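Local coordinates for pyruvate kinase (Cryptosporidium parvum, PDB 6P0Y), which probably catalyses the last step of glycolysis, the transfer of a phosphoryl group from phosphoenolpyruvate to ADP to give pyruvate and ATP, at residues Q47-I52 and M70-L75; P113-G118 and S150-L155. One frame throughout, in Å; residues are numbered along the deposited sequence.

Contact 1: Q47-I52 and M70-L75; sequences QIICTI and MSVARL. With ADP (adenosine-5'-diphosphate), chain C.
I49, C50 and T51 pair in parallel with V72, A73 and R74, on the first two strands of the pyruvate kinase barrel. Helix 59-68 makes the crossover of this beta-alpha-beta unit. The strand axes approach to 4.7 Å and are 35° apart. The backbone ladder runs C50 N to V72 O, R74 N to C50 O, and I52 N to R74 O at 3.0 Å. At the start of the pairing, I48 O accepts from both S71 N and V72 N. S71 closes this end with its side chain. Its OG, anti to the carbonyl carbon (chi1 -47°), takes a nearly straight bond from I48 N at 2.9 Å and donates to Q47 OE1 at 2.6 Å. I49, V72 and R74 share one face of the sheet. I49 lies alongside V72, and its CG2 branch meets R74 CB at 3.7 Å. C50 and A73 point to the other face. There the M70 thioether lies against C50, with M70 SD 3.5 Å from C50 CB, and I52 CG1 packs on A73 CB. R74 runs extended from CG to NE, beside T51 and pointing the same way. Its NH1 donates to T51 OG1 at 2.8 Å, with the oxygen 15° out of the guanidinium plane, and also to ADP O1A at 3.2 Å. D109 forms a salt bridge with R74 NE. T51 OG1 also bonds to L361 O, in the last barrel strand. The guanidinium is therefore fixed by T51 and D109 as well as by ADP, which would hold its positive charge beside the alpha-phosphate.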
loop_
_atom_site.group_PDB
_atom_site.type_symbol
_atom_site.label_atom_id
_atom_site.label_comp_id
_atom_site.label_asym_id
_atom_site.label_seq_id
_atom_site.Cartn_x
_atom_site.Cartn_y
_atom_site.Cartn_z
ATOM N N GLN A 47 -7.285 28.877 -6.775
ATOM C CA GLN A 47 -8.039 30.035 -7.322
ATOM C C GLN A 47 -8.248 31.051 -6.196
ATOM O O GLN A 47 -8.254 30.635 -5.023
ATOM C CB GLN A 47 -9.369 29.571 -7.919
ATOM C CG GLN A 47 -9.221 28.555 -9.047
ATOM C CD GLN A 47 -8.841 29.173 -10.372
ATOM O OE1 GLN A 47 -8.339 30.293 -10.448
ATOM N NE2 GLN A 47 -9.084 28.435 -11.440
ATOM N N ILE A 48 -8.390 32.334 -6.541
ATOM C CA ILE A 48 -8.562 33.455 -5.571
ATOM C C ILE A 48 -9.866 34.191 -5.892
ATOM O O ILE A 48 -10.031 34.633 -7.045
ATOM C CB ILE A 48 -7.345 34.401 -5.603
ATOM C CG1 ILE A 48 -6.038 33.649 -5.329
ATOM C CG2 ILE A 48 -7.545 35.560 -4.636
ATOM C CD1 ILE A 48 -4.792 34.507 -5.407
ATOM N N ILE A 49 -10.759 34.302 -4.903
ATOM C CA ILE A 49 -11.971 35.169 -4.942
ATOM C C ILE A 49 -11.608 36.502 -4.280
ATOM O O ILE A 49 -11.077 36.472 -3.157
ATOM C CB ILE A 49 -13.171 34.490 -4.247
ATOM C CG1 ILE A 49 -13.568 33.191 -4.954
ATOM C CG2 ILE A 49 -14.349 35.450 -4.131
ATOM C CD1 ILE A 49 -14.563 32.346 -4.190
ATOM N N CYS A 50 -11.871 37.619 -4.959
ATOM C CA CYS A 50 -11.743 38.993 -4.409
ATOM C C CYS A 50 -13.138 39.600 -4.242
ATOM O O CYS A 50 -13.873 39.690 -5.253
ATOM C CB CYS A 50 -10.894 39.872 -5.315
ATOM S SG CYS A 50 -9.207 39.249 -5.524
ATOM N N THR A 51 -13.492 39.972 -3.008
ATOM C CA THR A 51 -14.728 40.728 -2.682
ATOM C C THR A 51 -14.539 42.164 -3.175
ATOM O O THR A 51 -13.584 42.816 -2.709
ATOM C CB THR A 51 -15.052 40.667 -1.184
ATOM O OG1 THR A 51 -15.201 39.296 -0.809
ATOM C CG2 THR A 51 -16.309 41.429 -0.825
ATOM N N ILE A 52 -15.392 42.611 -4.099
ATOM C CA ILE A 52 -15.317 43.961 -4.731
ATOM C C ILE A 52 -16.121 44.938 -3.871
ATOM O O ILE A 52 -17.270 44.611 -3.516
ATOM C CB ILE A 52 -15.812 43.924 -6.192
ATOM C CG1 ILE A 52 -15.144 42.801 -6.992
ATOM C CG2 ILE A 52 -15.623 45.275 -6.866
ATOM C CD1 ILE A 52 -13.636 42.761 -6.865
ATOM N N MET A 70 -6.560 37.618 -9.368
ATOM C CA MET A 70 -8.016 37.440 -9.105
ATOM C C MET A 70 -8.587 36.431 -10.111
ATOM O O MET A 70 -8.453 36.667 -11.323
ATOM C CB MET A 70 -8.790 38.760 -9.215
ATOM C CG MET A 70 -10.271 38.621 -8.868
ATOM S SD MET A 70 -11.187 40.185 -8.813
ATOM C CE MET A 70 -10.950 40.783 -10.485
ATOM N N SER A 71 -9.187 35.347 -9.611
ATOM C CA SER A 71 -9.916 34.321 -10.403
ATOM C C SER A 71 -11.389 34.724 -10.545
ATOM O O SER A 71 -11.946 34.553 -11.651
ATOM C CB SER A 71 -9.806 32.956 -9.774
ATOM O OG SER A 71 -8.465 32.662 -9.419
ATOM N N VAL A 72 -11.994 35.219 -9.461
ATOM C CA VAL A 72 -13.461 35.482 -9.364
ATOM C C VAL A 72 -13.696 36.795 -8.610
ATOM O O VAL A 72 -12.990 37.036 -7.608
ATOM C CB VAL A 72 -14.179 34.303 -8.681
ATOM C CG1 VAL A 72 -15.599 34.654 -8.256
ATOM C CG2 VAL A 72 -14.175 33.064 -9.561
ATOM N N ALA A 73 -14.654 37.598 -9.085
ATOM C CA ALA A 73 -15.128 38.844 -8.440
ATOM C C ALA A 73 -16.416 38.542 -7.667
ATOM O O ALA A 73 -17.363 38.013 -8.282
ATOM C CB ALA A 73 -15.339 39.915 -9.480
ATOM N N ARG A 74 -16.437 38.855 -6.368
ATOM C CA ARG A 74 -17.577 38.574 -5.454
ATOM C C ARG A 74 -18.341 39.874 -5.183
ATOM O O ARG A 74 -17.712 40.853 -4.723
ATOM C CB ARG A 74 -17.086 37.945 -4.146
ATOM C CG ARG A 74 -18.177 37.696 -3.114
ATOM C CD ARG A 74 -17.684 36.789 -2.002
ATOM N NE ARG A 74 -18.585 36.733 -0.859
ATOM C CZ ARG A 74 -18.577 37.579 0.169
ATOM N NH1 ARG A 74 -17.716 38.584 0.219
ATOM N NH2 ARG A 74 -19.447 37.420 1.152
ATOM N N LEU A 75 -19.643 39.865 -5.481
ATOM C CA LEU A 75 -20.611 40.933 -5.121
ATOM C C LEU A 75 -21.428 40.440 -3.926
ATOM O O LEU A 75 -22.295 39.563 -4.105
ATOM C CB LEU A 75 -21.491 41.248 -6.335
ATOM C CG LEU A 75 -20.721 41.540 -7.623
ATOM C CD1 LEU A 75 -21.666 41.687 -8.806
ATOM C CD2 LEU A 75 -19.855 42.782 -7.462
HETATM P PB ADP C . -19.457 41.122 5.682
HETATM O O1B ADP C . -20.727 41.939 5.842
HETATM O O2B ADP C . -18.343 41.826 6.483
HETATM O O3B ADP C . -19.599 39.682 6.057
HETATM P PA ADP C . -17.717 40.947 3.383
HETATM O O1A ADP C . -17.951 41.319 1.935
HETATM O O2A ADP C . -17.249 39.570 3.664
HETATM O O3A ADP C . -19.082 41.243 4.139
HETATM O "O5'" ADP C . -16.772 42.043 4.085
HETATM C "C5'" ADP C . -16.025 43.115 3.471
HETATM C "C4'" ADP C . -16.477 44.459 3.995
HETATM O "O4'" ADP C . -16.282 45.458 2.969
HETATM C "C3'" ADP C . -17.942 44.568 4.419
HETATM O "O3'" ADP C . -18.088 44.333 5.814
HETATM C "C2'" ADP C . -18.286 46.021 4.086
HETATM O "O2'" ADP C . -17.908 46.897 5.143
HETATM C "C1'" ADP C . -17.442 46.257 2.829
HETATM N N9 ADP C . -18.103 45.900 1.575
HETATM C C8 ADP C . -18.132 44.671 0.967
HETATM N N7 ADP C . -18.813 44.643 -0.153
HETATM C C5 ADP C . -19.267 45.945 -0.295
HETATM C C6 ADP C . -20.060 46.576 -1.277
HETATM N N6 ADP C . -20.523 45.962 -2.371
HETATM N N1 ADP C . -20.351 47.884 -1.105
HETATM C C2 ADP C . -19.872 48.515 -0.026
HETATM N N3 ADP C . -19.106 48.030 0.957
HETATM C C4 ADP C . -18.838 46.732 0.764
#

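Contact 2: P113-G118 and S150-L155; sequences PEIRTG and SCSYSL. With ADP (adenosine-5'-diphosphate), chain C.
The ADP-binding R116 lies on the short edge strand 115-116 of the mixed sheet, and here that strand meets the loop that follows strand 148-150. The two backbones run in roughly opposite directions. S152 serves the backbone of R116 twice. Its OG accepts a nearly straight bond from R116 N at 2.8 Å, and its own N donates to R116 O at 2.9 Å. The chi1 of 57° sets OG between the backbone N and the carbonyl carbon of S152, where it can face R116 N. A water joins the same OG to E114 O. Further along, G118 N makes a weak bond to S150 O. I115 supplies the apolar part. Its CG2 branch touches C151 SG and Y153 CB, both at 3.7 Å, and its CD1 approaches the Y153 ring obliquely. M201 of strand 200-202 touches I115 and C151. The side chain of R116 leads away from the loop, bent at chi2 (-83°), toward the nucleotide. E114 holds it side-on. R116 NE bonds to E114 OE2 at 2.9 Å in a salt bridge, and R116 NH2 bonds to E114 OE1 at 3.2 Å. OE2 lies in the guanidinium plane, but NE meets it from above the carboxylate plane. At the edge of the guanidinium, near its plane, R116 NH1 and NH2 both donate to ADP O1B, each at 2.7 Å. R116 NH1 also bonds to R198 O, and E114 OE1 is also hydrogen-bonded to S78 OG. The backbone of R116 is thus tied to S152 and its guanidinium to E114, and the carboxylate would partly balance the positive charge that this arginine brings to the beta-phosphate.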
loop_
_atom_site.group_PDB
_atom_site.type_symbol
_atom_site.label_atom_id
_atom_site.label_comp_id
_atom_site.label_asym_id
_atom_site.label_seq_id
_atom_site.Cartn_x
_atom_site.Cartn_y
_atom_site.Cartn_z
ATOM N N PRO A 113 -31.008 34.872 5.153
ATOM C CA PRO A 113 -31.606 35.136 6.461
ATOM C C PRO A 113 -30.646 35.728 7.504
ATOM O O PRO A 113 -30.762 35.381 8.663
ATOM C CB PRO A 113 -32.064 33.729 6.872
ATOM C CG PRO A 113 -31.007 32.824 6.297
ATOM C CD PRO A 113 -30.635 33.460 4.975
ATOM N N GLU A 114 -29.750 36.622 7.087
ATOM C CA GLU A 114 -28.741 37.252 7.982
ATOM C C GLU A 114 -29.430 38.241 8.930
ATOM O O GLU A 114 -30.567 38.659 8.632
ATOM C CB GLU A 114 -27.657 37.955 7.164
ATOM C CG GLU A 114 -28.143 39.205 6.449
ATOM C CD GLU A 114 -27.031 40.038 5.850
ATOM O OE1 GLU A 114 -25.999 39.446 5.473
ATOM O OE2 GLU A 114 -27.201 41.276 5.771
ATOM N N ILE A 115 -28.747 38.590 10.024
ATOM C CA ILE A 115 -29.125 39.666 10.989
ATOM C C ILE A 115 -27.949 40.647 11.086
ATOM O O ILE A 115 -26.799 40.173 11.221
ATOM C CB ILE A 115 -29.499 39.057 12.358
ATOM C CG1 ILE A 115 -30.635 38.038 12.219
ATOM C CG2 ILE A 115 -29.840 40.145 13.369
ATOM C CD1 ILE A 115 -30.762 37.087 13.377
ATOM N N ARG A 116 -28.228 41.953 11.024
ATOM C CA ARG A 116 -27.214 43.039 10.933
ATOM C C ARG A 116 -27.389 44.034 12.084
ATOM O O ARG A 116 -28.548 44.314 12.446
ATOM C CB ARG A 116 -27.373 43.796 9.612
ATOM C CG ARG A 116 -26.882 43.033 8.396
ATOM C CD ARG A 116 -25.387 43.172 8.204
ATOM N NE ARG A 116 -24.907 42.272 7.169
ATOM C CZ ARG A 116 -23.630 42.039 6.891
ATOM N NH1 ARG A 116 -22.673 42.654 7.561
ATOM N NH2 ARG A 116 -23.313 41.196 5.926
ATOM N N THR A 117 -26.280 44.581 12.595
ATOM C CA THR A 117 -26.267 45.783 13.472
ATOM C C THR A 117 -26.704 46.980 12.622
ATOM O O THR A 117 -26.526 46.922 11.394
ATOM C CB THR A 117 -24.899 46.006 14.138
ATOM O OG1 THR A 117 -23.936 46.332 13.134
ATOM C CG2 THR A 117 -24.421 44.807 14.933
ATOM N N GLY A 118 -27.278 48.009 13.247
ATOM C CA GLY A 118 -27.653 49.263 12.568
ATOM C C GLY A 118 -26.459 50.179 12.414
ATOM O O GLY A 118 -25.329 49.728 12.696
ATOM N N SER A 150 -28.018 49.198 17.238
ATOM C CA SER A 150 -29.303 48.811 16.587
ATOM C C SER A 150 -29.253 47.349 16.115
ATOM O O SER A 150 -28.151 46.776 16.118
ATOM C CB SER A 150 -29.611 49.743 15.442
ATOM O OG SER A 150 -30.541 49.144 14.558
ATOM N N CYS A 151 -30.400 46.788 15.699
ATOM C CA CYS A 151 -30.552 45.402 15.167
ATOM C C CYS A 151 -31.661 45.352 14.107
ATOM O O CYS A 151 -32.741 45.922 14.354
ATOM C CB CYS A 151 -30.866 44.410 16.283
ATOM S SG CYS A 151 -31.059 42.699 15.711
ATOM N N SER A 152 -31.398 44.663 12.989
ATOM C CA SER A 152 -32.262 44.579 11.779
ATOM C C SER A 152 -33.455 43.642 12.008
ATOM O O SER A 152 -34.422 43.722 11.230
ATOM C CB SER A 152 -31.454 44.138 10.578
ATOM O OG SER A 152 -30.808 42.892 10.821
ATOM N N TYR A 153 -33.377 42.785 13.030
ATOM C CA TYR A 153 -34.323 41.670 13.298
ATOM C C TYR A 153 -35.269 42.079 14.431
ATOM O O TYR A 153 -34.797 42.208 15.583
ATOM C CB TYR A 153 -33.521 40.410 13.628
ATOM C CG TYR A 153 -34.321 39.154 13.855
ATOM C CD1 TYR A 153 -35.314 38.756 12.971
ATOM C CD2 TYR A 153 -34.061 38.345 14.949
ATOM C CE1 TYR A 153 -36.040 37.594 13.181
ATOM C CE2 TYR A 153 -34.769 37.175 15.167
ATOM C CZ TYR A 153 -35.761 36.799 14.280
ATOM O OH TYR A 153 -36.455 35.646 14.507
ATOM N N SER A 154 -36.555 42.273 14.110
ATOM C CA SER A 154 -37.597 42.816 15.024
ATOM C C SER A 154 -37.980 41.799 16.113
ATOM O O SER A 154 -38.456 42.241 17.178
ATOM C CB SER A 154 -38.809 43.295 14.258
ATOM O OG SER A 154 -39.326 42.270 13.424
ATOM N N LEU A 155 -37.774 40.499 15.868
ATOM C CA LEU A 155 -38.109 39.399 16.816
ATOM C C LEU A 155 -36.865 38.999 17.627
ATOM O O LEU A 155 -36.770 37.815 17.997
ATOM C CB LEU A 155 -38.655 38.210 16.017
ATOM C CG LEU A 155 -39.850 38.508 15.112
ATOM C CD1 LEU A 155 -39.881 37.571 13.911
ATOM C CD2 LEU A 155 -41.151 38.425 15.895
HETATM P PB ADP C . -19.457 41.122 5.682
HETATM O O1B ADP C . -20.727 41.939 5.842
HETATM O O2B ADP C . -18.343 41.826 6.483
HETATM O O3B ADP C . -19.599 39.682 6.057
HETATM P PA ADP C . -17.717 40.947 3.383
HETATM O O1A ADP C . -17.951 41.319 1.935
HETATM O O2A ADP C . -17.249 39.570 3.664
HETATM O O3A ADP C . -19.082 41.243 4.139
HETATM O "O5'" ADP C . -16.772 42.043 4.085
HETATM C "C5'" ADP C . -16.025 43.115 3.471
HETATM C "C4'" ADP C . -16.477 44.459 3.995
HETATM O "O4'" ADP C . -16.282 45.458 2.969
HETATM C "C3'" ADP C . -17.942 44.568 4.419
HETATM O "O3'" ADP C . -18.088 44.333 5.814
HETATM C "C2'" ADP C . -18.286 46.021 4.086
HETATM O "O2'" ADP C . -17.908 46.897 5.143
HETATM C "C1'" ADP C . -17.442 46.257 2.829
HETATM N N9 ADP C . -18.103 45.900 1.575
HETATM C C8 ADP C . -18.132 44.671 0.967
HETATM N N7 ADP C . -18.813 44.643 -0.153
HETATM C C5 ADP C . -19.267 45.945 -0.295
HETATM C C6 ADP C . -20.060 46.576 -1.277
HETATM N N6 ADP C . -20.523 45.962 -2.371
HETATM N N1 ADP C . -20.351 47.884 -1.105
HETATM C C2 ADP C . -19.872 48.515 -0.026
HETATM N N3 ADP C . -19.106 48.030 0.957
HETATM C C4 ADP C . -18.838 46.732 0.764
HETATM O O HOH W 1 -32.186 40.998 9.906
#

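In the fold
Contact 1 closes before contact 2 opens along the chain. Their centres are about 27 Å apart, and their nearest atoms are about 7 Å apart without touching. They belong to different sheets. Contact 1 joins the first two strands of the closed eight-stranded parallel barrel. Contact 2 lies at the edge of the mixed sheet, whose strands come between barrel strands 105-109 and 232-235 in sequence. ADP bridges the two: R74 reaches its alpha-phosphate and R116 its beta-phosphate, with N76 and H79 also bound to it. The nucleotide therefore sits between barrel and mixed sheet and draws on both.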